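Local coordinates for uncharacterized protein ycf41 (Synechococcus elongatus PCC 6301, PDB 3KOJ) that probably binds single-stranded DNA through an OB-fold domain of the single-strand binding protein family, although the protein itself is uncharacterized, at residues B[16-21]-B[41-46]; B[21-26]-B[71-76]; B[33-38]-B[63-68]; B[56-61]-B[98-103]. The protein carries 1 engineered substitution. One frame throughout, in Å; residues are numbered along the deposited sequence.

Contact 1: residues B[16-21]-B[41-46]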
# COMPACT_ATOMS: atom_id res chain seq x y z
N LEU B 16 2.87 -5.23 -5.78
CA LEU B 16 2.37 -6.44 -6.40
C LEU B 16 3.25 -7.66 -6.24
O LEU B 16 4.47 -7.59 -6.35
CB LEU B 16 2.21 -6.21 -7.91
CG LEU B 16 1.30 -5.12 -8.48
CD1 LEU B 16 1.70 -4.82 -9.92
CD2 LEU B 16 -0.15 -5.56 -8.40
N GLN B 17 2.60 -8.79 -5.99
CA GLN B 17 3.26 -10.08 -5.88
C GLN B 17 3.10 -10.63 -7.30
O GLN B 17 1.98 -10.72 -7.79
CB GLN B 17 2.50 -10.95 -4.89
CG GLN B 17 3.16 -12.24 -4.52
CD GLN B 17 2.32 -13.00 -3.52
OE1 GLN B 17 1.69 -12.39 -2.65
NE2 GLN B 17 2.29 -14.32 -3.65
N ALA B 18 4.20 -10.99 -7.95
CA ALA B 18 4.12 -11.48 -9.32
C ALA B 18 5.25 -12.44 -9.67
O ALA B 18 6.22 -12.59 -8.92
CB ALA B 18 4.13 -10.30 -10.29
N THR B 19 5.11 -13.07 -10.83
CA THR B 19 6.08 -14.03 -11.34
C THR B 19 6.80 -13.46 -12.57
O THR B 19 6.16 -12.91 -13.47
CB THR B 19 5.37 -15.35 -11.76
OG1 THR B 19 4.64 -15.87 -10.64
CG2 THR B 19 6.39 -16.39 -12.23
N VAL B 20 8.12 -13.58 -12.59
CA VAL B 20 8.90 -13.07 -13.72
C VAL B 20 8.65 -13.98 -14.94
O VAL B 20 8.92 -15.18 -14.88
CB VAL B 20 10.41 -13.08 -13.37
CG1 VAL B 20 11.24 -12.57 -14.55
CG2 VAL B 20 10.66 -12.22 -12.13
N VAL B 21 8.14 -13.41 -16.03
CA VAL B 21 7.87 -14.21 -17.23
C VAL B 21 8.68 -13.78 -18.44
O VAL B 21 8.62 -14.40 -19.50
CB VAL B 21 6.37 -14.23 -17.57
CG1 VAL B 21 5.60 -14.86 -16.41
CG2 VAL B 21 5.88 -12.82 -17.85
N VAL B 41 6.21 -9.27 -15.85
CA VAL B 41 5.75 -10.16 -14.79
C VAL B 41 4.29 -10.51 -15.02
O VAL B 41 3.59 -9.83 -15.77
CB VAL B 41 5.89 -9.52 -13.39
CG1 VAL B 41 7.34 -9.14 -13.13
CG2 VAL B 41 4.97 -8.30 -13.26
N GLN B 42 3.86 -11.59 -14.39
CA GLN B 42 2.48 -12.03 -14.50
C GLN B 42 1.89 -12.22 -13.11
O GLN B 42 2.56 -12.73 -12.21
CB GLN B 42 2.40 -13.35 -15.28
CG GLN B 42 0.98 -13.89 -15.41
CD GLN B 42 0.92 -15.19 -16.20
OE1 GLN B 42 1.13 -15.20 -17.42
NE2 GLN B 42 0.64 -16.29 -15.52
N PHE B 43 0.66 -11.78 -12.93
CA PHE B 43 -0.01 -11.93 -11.64
C PHE B 43 -1.46 -12.32 -11.87
O PHE B 43 -2.03 -12.03 -12.92
CB PHE B 43 0.13 -10.66 -10.79
CG PHE B 43 -0.26 -9.39 -11.49
CD1 PHE B 43 -1.51 -8.82 -11.29
CD2 PHE B 43 0.65 -8.73 -12.32
CE1 PHE B 43 -1.85 -7.60 -11.88
CE2 PHE B 43 0.32 -7.51 -12.91
CZ PHE B 43 -0.92 -6.95 -12.70
N PRO B 44 -2.07 -13.00 -10.88
CA PRO B 44 -3.45 -13.46 -10.95
C PRO B 44 -4.51 -12.41 -11.24
O PRO B 44 -4.41 -11.27 -10.79
CB PRO B 44 -3.67 -14.11 -9.58
CG PRO B 44 -2.29 -14.50 -9.15
CD PRO B 44 -1.49 -13.29 -9.56
N GLY B 45 -5.51 -12.82 -12.01
CA GLY B 45 -6.61 -11.93 -12.32
C GLY B 45 -7.36 -11.85 -11.00
O GLY B 45 -6.99 -12.51 -10.03
N LEU B 46 -8.40 -11.05 -10.93
CA LEU B 46 -9.11 -10.97 -9.67
C LEU B 46 -10.11 -12.08 -9.46
O LEU B 46 -10.57 -12.31 -8.32
CB LEU B 46 -9.74 -9.60 -9.56
CG LEU B 46 -8.60 -8.60 -9.81
CD1 LEU B 46 -9.11 -7.19 -9.76
CD2 LEU B 46 -7.53 -8.84 -8.79
O HOH W 1 2.20 -14.80 -9.90
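The opening hairpin of the OB-fold barrel, strand 12-28 running antiparallel to strand 35-43, is held here by T19 and Q42, which face each other as a hydrogen-bonded pair with CA atoms 5.2 Å apart. T19 N donates to Q42 O at 2.9 Å, nearly straight with 169° at the hydrogen. The return bond runs from Q42 N to T19 O at 2.8 Å. T19 O also receives a CA-H contact from V41 CA at 3.1 Å, so two neighbouring residues of one strand converge on one carbonyl. V20 and V41 form a non-hydrogen-bonded pair.

On the V41 face, A18 CB packs 3.6 Å from V41 CB and also meets F43 CB, while L16 CD1 approaches over one face of the F43 ring. V41 reaches on to V57 and L79, which identifies this side as the barrel interior. On the T19 face, V21 CG1 touches Q42 CB at 3.7 Å, and the two side chains cross at about a right angle. Beyond that crossing, Q42 extends, with CG anti to the backbone N (chi1 179°), and OE1 bonds to R54 on the next strand. T19 OG1, which also makes a weak hydrogen bond to E76 OE2, donates to a water at 2.8 Å, which in turn donates to Q42 O at 3.1 Å.

Contact 2: residues B[21-26]-B[71-76]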
# COMPACT_ATOMS: atom_id res chain seq x y z
N VAL B 21 8.14 -13.41 -16.03
CA VAL B 21 7.87 -14.21 -17.23
C VAL B 21 8.68 -13.78 -18.44
O VAL B 21 8.62 -14.40 -19.50
CB VAL B 21 6.37 -14.23 -17.57
CG1 VAL B 21 5.60 -14.86 -16.41
CG2 VAL B 21 5.88 -12.82 -17.85
N GLU B 22 9.42 -12.68 -18.30
CA GLU B 22 10.32 -12.24 -19.35
C GLU B 22 11.53 -11.71 -18.61
O GLU B 22 11.43 -10.76 -17.82
CB GLU B 22 9.73 -11.16 -20.26
CG GLU B 22 10.61 -10.97 -21.51
CD GLU B 22 9.91 -10.26 -22.66
OE1 GLU B 22 8.73 -10.56 -22.94
OE2 GLU B 22 10.56 -9.40 -23.30
N ALA B 23 12.66 -12.37 -18.83
CA ALA B 23 13.90 -12.01 -18.17
C ALA B 23 14.30 -10.56 -18.36
O ALA B 23 14.11 -9.98 -19.44
CB ALA B 23 15.03 -12.93 -18.65
N PRO B 24 14.84 -9.94 -17.31
CA PRO B 24 15.27 -8.54 -17.36
C PRO B 24 16.36 -8.30 -18.40
O PRO B 24 17.27 -9.12 -18.56
CB PRO B 24 15.77 -8.29 -15.93
CG PRO B 24 16.12 -9.65 -15.42
CD PRO B 24 15.01 -10.49 -15.96
N GLN B 25 16.23 -7.19 -19.12
CA GLN B 25 17.20 -6.78 -20.13
C GLN B 25 17.69 -5.42 -19.67
O GLN B 25 16.89 -4.55 -19.31
CB GLN B 25 16.53 -6.65 -21.50
CG GLN B 25 15.89 -7.94 -22.01
CD GLN B 25 16.89 -9.07 -22.13
OE1 GLN B 25 16.80 -10.07 -21.42
NE2 GLN B 25 17.85 -8.92 -23.03
N LEU B 26 19.00 -5.22 -19.68
CA LEU B 26 19.57 -3.96 -19.23
C LEU B 26 20.16 -3.10 -20.35
O LEU B 26 20.72 -3.61 -21.32
CB LEU B 26 20.65 -4.23 -18.18
CG LEU B 26 20.45 -3.55 -16.82
CD1 LEU B 26 21.49 -4.06 -15.83
CD2 LEU B 26 20.56 -2.04 -16.97
N CYS B 71 16.51 -11.29 -10.54
CA CYS B 71 15.30 -11.82 -11.15
C CYS B 71 15.49 -12.74 -12.35
O CYS B 71 16.05 -12.35 -13.37
CB CYS B 71 14.37 -10.67 -11.53
SG CYS B 71 13.85 -9.66 -10.12
N ARG B 72 15.00 -13.97 -12.20
CA ARG B 72 15.09 -14.98 -13.26
C ARG B 72 13.69 -15.52 -13.55
O ARG B 72 12.78 -15.37 -12.73
CB ARG B 72 16.01 -16.12 -12.82
CG ARG B 72 17.48 -15.71 -12.80
CD ARG B 72 17.95 -15.35 -14.20
NE ARG B 72 19.30 -14.79 -14.22
CZ ARG B 72 19.59 -13.50 -14.08
NH1 ARG B 72 18.62 -12.61 -13.92
NH2 ARG B 72 20.86 -13.10 -14.11
N LEU B 73 13.53 -16.12 -14.73
CA LEU B 73 12.23 -16.66 -15.12
C LEU B 73 11.64 -17.55 -14.05
O LEU B 73 12.34 -18.37 -13.46
CB LEU B 73 12.34 -17.45 -16.43
CG LEU B 73 12.70 -16.67 -17.70
CD1 LEU B 73 12.65 -17.61 -18.90
CD2 LEU B 73 11.72 -15.52 -17.88
N ASN B 74 10.36 -17.34 -13.80
CA ASN B 74 9.57 -18.09 -12.82
C ASN B 74 9.82 -17.72 -11.36
O ASN B 74 9.25 -18.35 -10.47
CB ASN B 74 9.74 -19.60 -13.03
CG ASN B 74 8.52 -20.38 -12.59
OD1 ASN B 74 7.39 -20.02 -12.93
ND2 ASN B 74 8.73 -21.45 -11.83
N ASP B 75 10.66 -16.72 -11.10
CA ASP B 75 10.89 -16.27 -9.73
C ASP B 75 9.64 -15.52 -9.28
O ASP B 75 9.07 -14.76 -10.05
CB ASP B 75 12.07 -15.28 -9.65
CG ASP B 75 13.42 -15.97 -9.65
OD1 ASP B 75 13.45 -17.21 -9.52
OD2 ASP B 75 14.44 -15.27 -9.77
N GLU B 76 9.21 -15.74 -8.04
CA GLU B 76 8.05 -15.02 -7.52
C GLU B 76 8.60 -13.88 -6.67
O GLU B 76 9.37 -14.11 -5.73
CB GLU B 76 7.17 -15.93 -6.66
CG GLU B 76 6.02 -15.18 -5.97
CD GLU B 76 4.65 -15.47 -6.57
OE1 GLU B 76 3.96 -16.37 -6.05
OE2 GLU B 76 4.27 -14.80 -7.55
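L73 lies against the backbone of V21 to A23, where strand 12-28 of the OB-fold barrel turns a corner at a classic beta bulge formed by V21 and E22 opposite V40. L73 belongs to a type II turn from R72 to D75, closed by D75 N to R72 O at 3.0 Å, in the connection between helix 62-70 and strand 76-84. From CB, which does not itself point at segment 21-26, the chain steps to CG on the side of the backbone N (chi1 -66°). There it branches, and CD2 descends onto the bulge. CD2 sits 3.4 Å from A23 N and 3.5 Å from V21 C, with E22 N also close at 3.7 Å, so one methyl rests on three successive residues. The A23 methyl brushes the same carbon more loosely.

P24 supplies the second patch: its CG and CD both lie 3.4 Å from C71 O, where the chain leaves the helix. That carbonyl also accepts a bond from R72 NH1, whose partner lies close to the guanidinium plane although NH1 sits well above the carbonyl plane; Q68 O is another acceptor for NH1. The bend of R72 at chi2 (-63°) brings the guanidinium back this way, close to the proline ring. R72 N is held separately, donating to D75 OD2 at 2.8 Å from above the carboxylate plane.

Contact 3: residues B[33-38]-B[63-68]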
# COMPACT_ATOMS: atom_id res chain seq x y z
N GLN B 33 24.78 6.67 -18.56
CA GLN B 33 25.30 6.53 -17.21
C GLN B 33 24.29 5.87 -16.27
O GLN B 33 24.68 5.19 -15.32
CB GLN B 33 25.70 7.89 -16.65
CG GLN B 33 24.52 8.83 -16.40
CD GLN B 33 24.96 10.23 -16.03
OE1 GLN B 33 24.13 11.10 -15.78
NE2 GLN B 33 26.27 10.45 -15.98
N THR B 34 23.00 6.08 -16.52
CA THR B 34 21.97 5.49 -15.68
C THR B 34 21.45 4.17 -16.24
O THR B 34 20.86 4.13 -17.32
CB THR B 34 20.77 6.45 -15.50
OG1 THR B 34 21.21 7.68 -14.93
CG2 THR B 34 19.74 5.82 -14.57
N PRO B 35 21.68 3.07 -15.51
CA PRO B 35 21.24 1.75 -15.94
C PRO B 35 19.72 1.66 -15.89
O PRO B 35 19.09 2.21 -14.99
CB PRO B 35 21.87 0.81 -14.91
CG PRO B 35 22.97 1.62 -14.29
CD PRO B 35 22.37 2.99 -14.22
N VAL B 36 19.13 0.97 -16.85
CA VAL B 36 17.68 0.78 -16.85
C VAL B 36 17.39 -0.66 -17.25
O VAL B 36 17.86 -1.15 -18.28
CB VAL B 36 16.96 1.79 -17.78
CG1 VAL B 36 17.59 1.80 -19.14
CG2 VAL B 36 15.47 1.45 -17.87
N ALA B 37 16.63 -1.34 -16.40
CA ALA B 37 16.29 -2.73 -16.63
C ALA B 37 14.79 -2.87 -16.83
O ALA B 37 14.00 -2.24 -16.13
CB ALA B 37 16.72 -3.57 -15.43
N GLU B 38 14.40 -3.69 -17.80
CA GLU B 38 12.98 -3.91 -18.02
C GLU B 38 12.70 -5.40 -18.14
O GLU B 38 13.50 -6.16 -18.70
CB GLU B 38 12.49 -3.14 -19.26
CG GLU B 38 12.50 -3.89 -20.58
CD GLU B 38 11.82 -3.08 -21.67
OE1 GLU B 38 12.21 -1.91 -21.88
OE2 GLU B 38 10.89 -3.60 -22.33
N VAL B 63 18.31 -0.05 -8.58
CA VAL B 63 17.31 -1.10 -8.62
C VAL B 63 17.35 -1.86 -9.95
O VAL B 63 16.98 -3.03 -10.01
CB VAL B 63 15.88 -0.54 -8.36
CG1 VAL B 63 15.33 0.13 -9.61
CG2 VAL B 63 14.97 -1.66 -7.88
N ALA B 64 17.82 -1.20 -11.01
CA ALA B 64 17.93 -1.84 -12.31
C ALA B 64 18.97 -2.96 -12.23
O ALA B 64 18.76 -4.07 -12.74
CB ALA B 64 18.35 -0.82 -13.37
N GLN B 65 20.10 -2.68 -11.59
CA GLN B 65 21.16 -3.67 -11.45
C GLN B 65 20.71 -4.85 -10.59
O GLN B 65 21.08 -5.99 -10.83
CB GLN B 65 22.41 -3.01 -10.85
CG GLN B 65 22.87 -1.79 -11.64
CD GLN B 65 24.07 -1.10 -11.02
OE1 GLN B 65 24.15 -0.95 -9.81
NE2 GLN B 65 24.99 -0.65 -11.87
N GLU B 66 19.88 -4.56 -9.59
CA GLU B 66 19.36 -5.58 -8.69
C GLU B 66 18.40 -6.51 -9.42
O GLU B 66 18.42 -7.73 -9.22
CB GLU B 66 18.65 -4.90 -7.51
CG GLU B 66 18.05 -5.86 -6.50
CD GLU B 66 17.45 -5.13 -5.31
OE1 GLU B 66 17.50 -3.88 -5.29
OE2 GLU B 66 16.92 -5.81 -4.40
N LEU B 67 17.56 -5.95 -10.29
CA LEU B 67 16.61 -6.75 -11.06
C LEU B 67 17.34 -7.73 -11.97
O LEU B 67 17.07 -8.93 -11.96
CB LEU B 67 15.70 -5.84 -11.90
CG LEU B 67 14.69 -4.97 -11.15
CD1 LEU B 67 13.94 -4.08 -12.14
CD2 LEU B 67 13.72 -5.87 -10.38
N GLN B 68 18.27 -7.21 -12.76
CA GLN B 68 19.04 -8.04 -13.69
C GLN B 68 19.87 -9.09 -12.96
O GLN B 68 20.03 -10.21 -13.44
CB GLN B 68 19.97 -7.17 -14.54
CG GLN B 68 21.12 -7.94 -15.20
CD GLN B 68 22.33 -8.07 -14.29
OE1 GLN B 68 23.02 -9.09 -14.30
NE2 GLN B 68 22.61 -7.02 -13.51
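A37 and A64 bring strand 35-43 and helix 62-70 together, with CA atoms 4.7 Å apart. The segment axes approach to 6.8 Å at an angle of 43°. In the OB fold this helix joins the third strand of the barrel to the fourth and packs across one end of the barrel.

Apolar contacts come first. The methyls of A37 and A64 meet at 3.8 Å, A37 CB also touches L67 CB one helical turn on, and P35 CB adds a looser contact with A64 CB. L67 also touches V106 on strand 105-107.

A second group sets methyls against carbonyl oxygens. A37 CB lies 3.4 Å from A64 O, which is already engaged in the helix by Q68 N, and A64 CB lies 3.5 Å from P35 O, which also receives G61 N, the N-cap residue just before the helix.

At the exposed margin the Q65 chain, extended beyond CG, brings its amide beside the proline ring: NE2 is 3.9 Å from P35 CG, a packing distance.

No hydrogen bond crosses between the segments. The backbone of V36 bonds instead to R27 within the sheet, and the joint probably depends on small side chains that let strand and helix come close.

Contact 4: residues B[56-61]-B[98-103]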
# COMPACT_ATOMS: atom_id res chain seq x y z
N LYS B 56 4.53 -4.78 -17.83
CA LYS B 56 5.91 -4.39 -18.09
C LYS B 56 6.40 -3.71 -16.82
O LYS B 56 5.71 -2.87 -16.24
CB LYS B 56 5.98 -3.41 -19.26
CG LYS B 56 7.39 -2.89 -19.54
CD LYS B 56 7.40 -1.93 -20.71
CE LYS B 56 8.78 -1.34 -20.94
NZ LYS B 56 8.78 -0.39 -22.09
N VAL B 57 7.60 -4.08 -16.39
CA VAL B 57 8.19 -3.53 -15.18
C VAL B 57 9.53 -2.90 -15.53
O VAL B 57 10.34 -3.51 -16.23
CB VAL B 57 8.38 -4.65 -14.13
CG1 VAL B 57 9.14 -4.13 -12.93
CG2 VAL B 57 7.02 -5.18 -13.71
N VAL B 58 9.77 -1.68 -15.06
CA VAL B 58 11.01 -0.98 -15.36
C VAL B 58 11.68 -0.42 -14.11
O VAL B 58 11.03 0.19 -13.27
CB VAL B 58 10.76 0.19 -16.34
CG1 VAL B 58 12.08 0.85 -16.71
CG2 VAL B 58 10.03 -0.33 -17.58
N GLY B 59 12.99 -0.63 -14.01
CA GLY B 59 13.74 -0.13 -12.87
C GLY B 59 14.90 0.73 -13.33
O GLY B 59 15.55 0.42 -14.34
N TRP B 60 15.17 1.81 -12.61
CA TRP B 60 16.26 2.71 -12.97
C TRP B 60 17.33 2.75 -11.88
O TRP B 60 17.04 2.58 -10.70
CB TRP B 60 15.74 4.13 -13.20
CG TRP B 60 14.70 4.24 -14.27
CD1 TRP B 60 13.42 3.78 -14.22
CD2 TRP B 60 14.86 4.87 -15.55
NE1 TRP B 60 12.76 4.07 -15.39
CE2 TRP B 60 13.62 4.74 -16.22
CE3 TRP B 60 15.92 5.52 -16.19
CZ2 TRP B 60 13.42 5.25 -17.52
CZ3 TRP B 60 15.71 6.02 -17.48
CH2 TRP B 60 14.47 5.88 -18.12
N GLY B 61 18.58 2.96 -12.30
CA GLY B 61 19.67 3.05 -11.35
C GLY B 61 20.01 1.77 -10.62
O GLY B 61 20.06 0.70 -11.21
N GLN B 98 0.67 2.27 -23.31
CA GLN B 98 1.27 1.12 -22.65
C GLN B 98 1.39 1.34 -21.14
O GLN B 98 1.86 2.39 -20.69
CB GLN B 98 2.64 0.82 -23.24
N THR B 99 0.96 0.35 -20.37
CA THR B 99 1.02 0.42 -18.92
C THR B 99 2.33 -0.18 -18.42
O THR B 99 2.88 -1.09 -19.03
CB THR B 99 -0.13 -0.36 -18.27
OG1 THR B 99 -1.38 0.18 -18.70
CG2 THR B 99 -0.05 -0.29 -16.75
N GLU B 100 2.83 0.34 -17.31
CA GLU B 100 4.04 -0.21 -16.74
C GLU B 100 4.22 0.25 -15.30
O GLU B 100 3.68 1.27 -14.88
CB GLU B 100 5.27 0.16 -17.59
CG GLU B 100 5.83 1.56 -17.42
CD GLU B 100 6.95 1.85 -18.41
OE1 GLU B 100 7.81 2.69 -18.11
OE2 GLU B 100 6.95 1.24 -19.50
N LEU B 101 4.96 -0.55 -14.55
CA LEU B 101 5.23 -0.26 -13.15
C LEU B 101 6.68 0.17 -13.07
O LEU B 101 7.58 -0.58 -13.43
CB LEU B 101 5.03 -1.52 -12.30
CG LEU B 101 5.28 -1.37 -10.79
CD1 LEU B 101 4.17 -0.53 -10.17
CD2 LEU B 101 5.33 -2.75 -10.14
N THR B 102 6.91 1.40 -12.62
CA THR B 102 8.27 1.89 -12.46
C THR B 102 8.62 1.51 -11.03
O THR B 102 8.14 2.10 -10.06
CB THR B 102 8.33 3.41 -12.63
OG1 THR B 102 7.76 3.76 -13.90
CG2 THR B 102 9.78 3.88 -12.59
N VAL B 103 9.47 0.49 -10.91
CA VAL B 103 9.86 -0.05 -9.62
C VAL B 103 10.80 0.77 -8.76
O VAL B 103 11.78 1.34 -9.25
CB VAL B 103 10.47 -1.46 -9.81
CG1 VAL B 103 11.00 -2.00 -8.49
CG2 VAL B 103 9.42 -2.39 -10.37
O HOH W 2 2.48 -3.72 -19.57
O HOH W 3 13.32 2.93 -10.81
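K56 runs fully extended from a CG anti to its backbone N (chi1 177°), while E100 turns CG between its backbone N and carbonyl carbon (chi1 79°). Together these torsions lay the two side chains alongside each other, pointing the same way. E100 OE2 therefore meets a length of the lysine: it is 3.4 Å from K56 CD and 3.6 Å from NZ, a rather long salt bridge, with the lysine methylenes packed along the same oxygen. The other oxygen, OE1, forms a salt bridge with R84 on strand 76-84 and also faces V58 CG2, so the carboxylate spans two strands.

Beneath this pair, strands 53-60 and 100-103 run parallel, 25° apart in direction, as the third and fifth strands do where they close an OB-fold barrel. K56 O accepts from L101 N, V58 N donates to L101 O at 2.9 Å, and V103 N reaches V58 O at 2.8 Å. V57 and L101 point to the opposite face from K56 and E100, and both touch L79 in the barrel interior. On the K56 and E100 face T102 CG2 lies 4.0 Å from W60 CD1. Past the last direct bond, a water accepts from W60 N at 2.8 Å and donates to V103 O at 2.7 Å.

From the N terminus, strand 12-28 opens contact 1 and then contact 2, which share V21, just before the corner. Strand 35-43 begins within contact 3 and ends by closing contact 1, completing the first hairpin, so contacts 1 and 3 cross. Strand 53-60 opens contact 4, and helix 62-70 then closes contact 3; these two cross as well. The turn at 71-76 closes contact 2, whose loop encloses contact 3 but crosses contacts 1 and 4. Contact 4 follows contact 1 in series and closes last, at strand 100-103. Hairpin, helix, turn and parallel closure are interlocked: L16 CD1 packs on L101 CD2 between contacts 1 and 4, and A37 O pairs with G59 N between contacts 3 and 4.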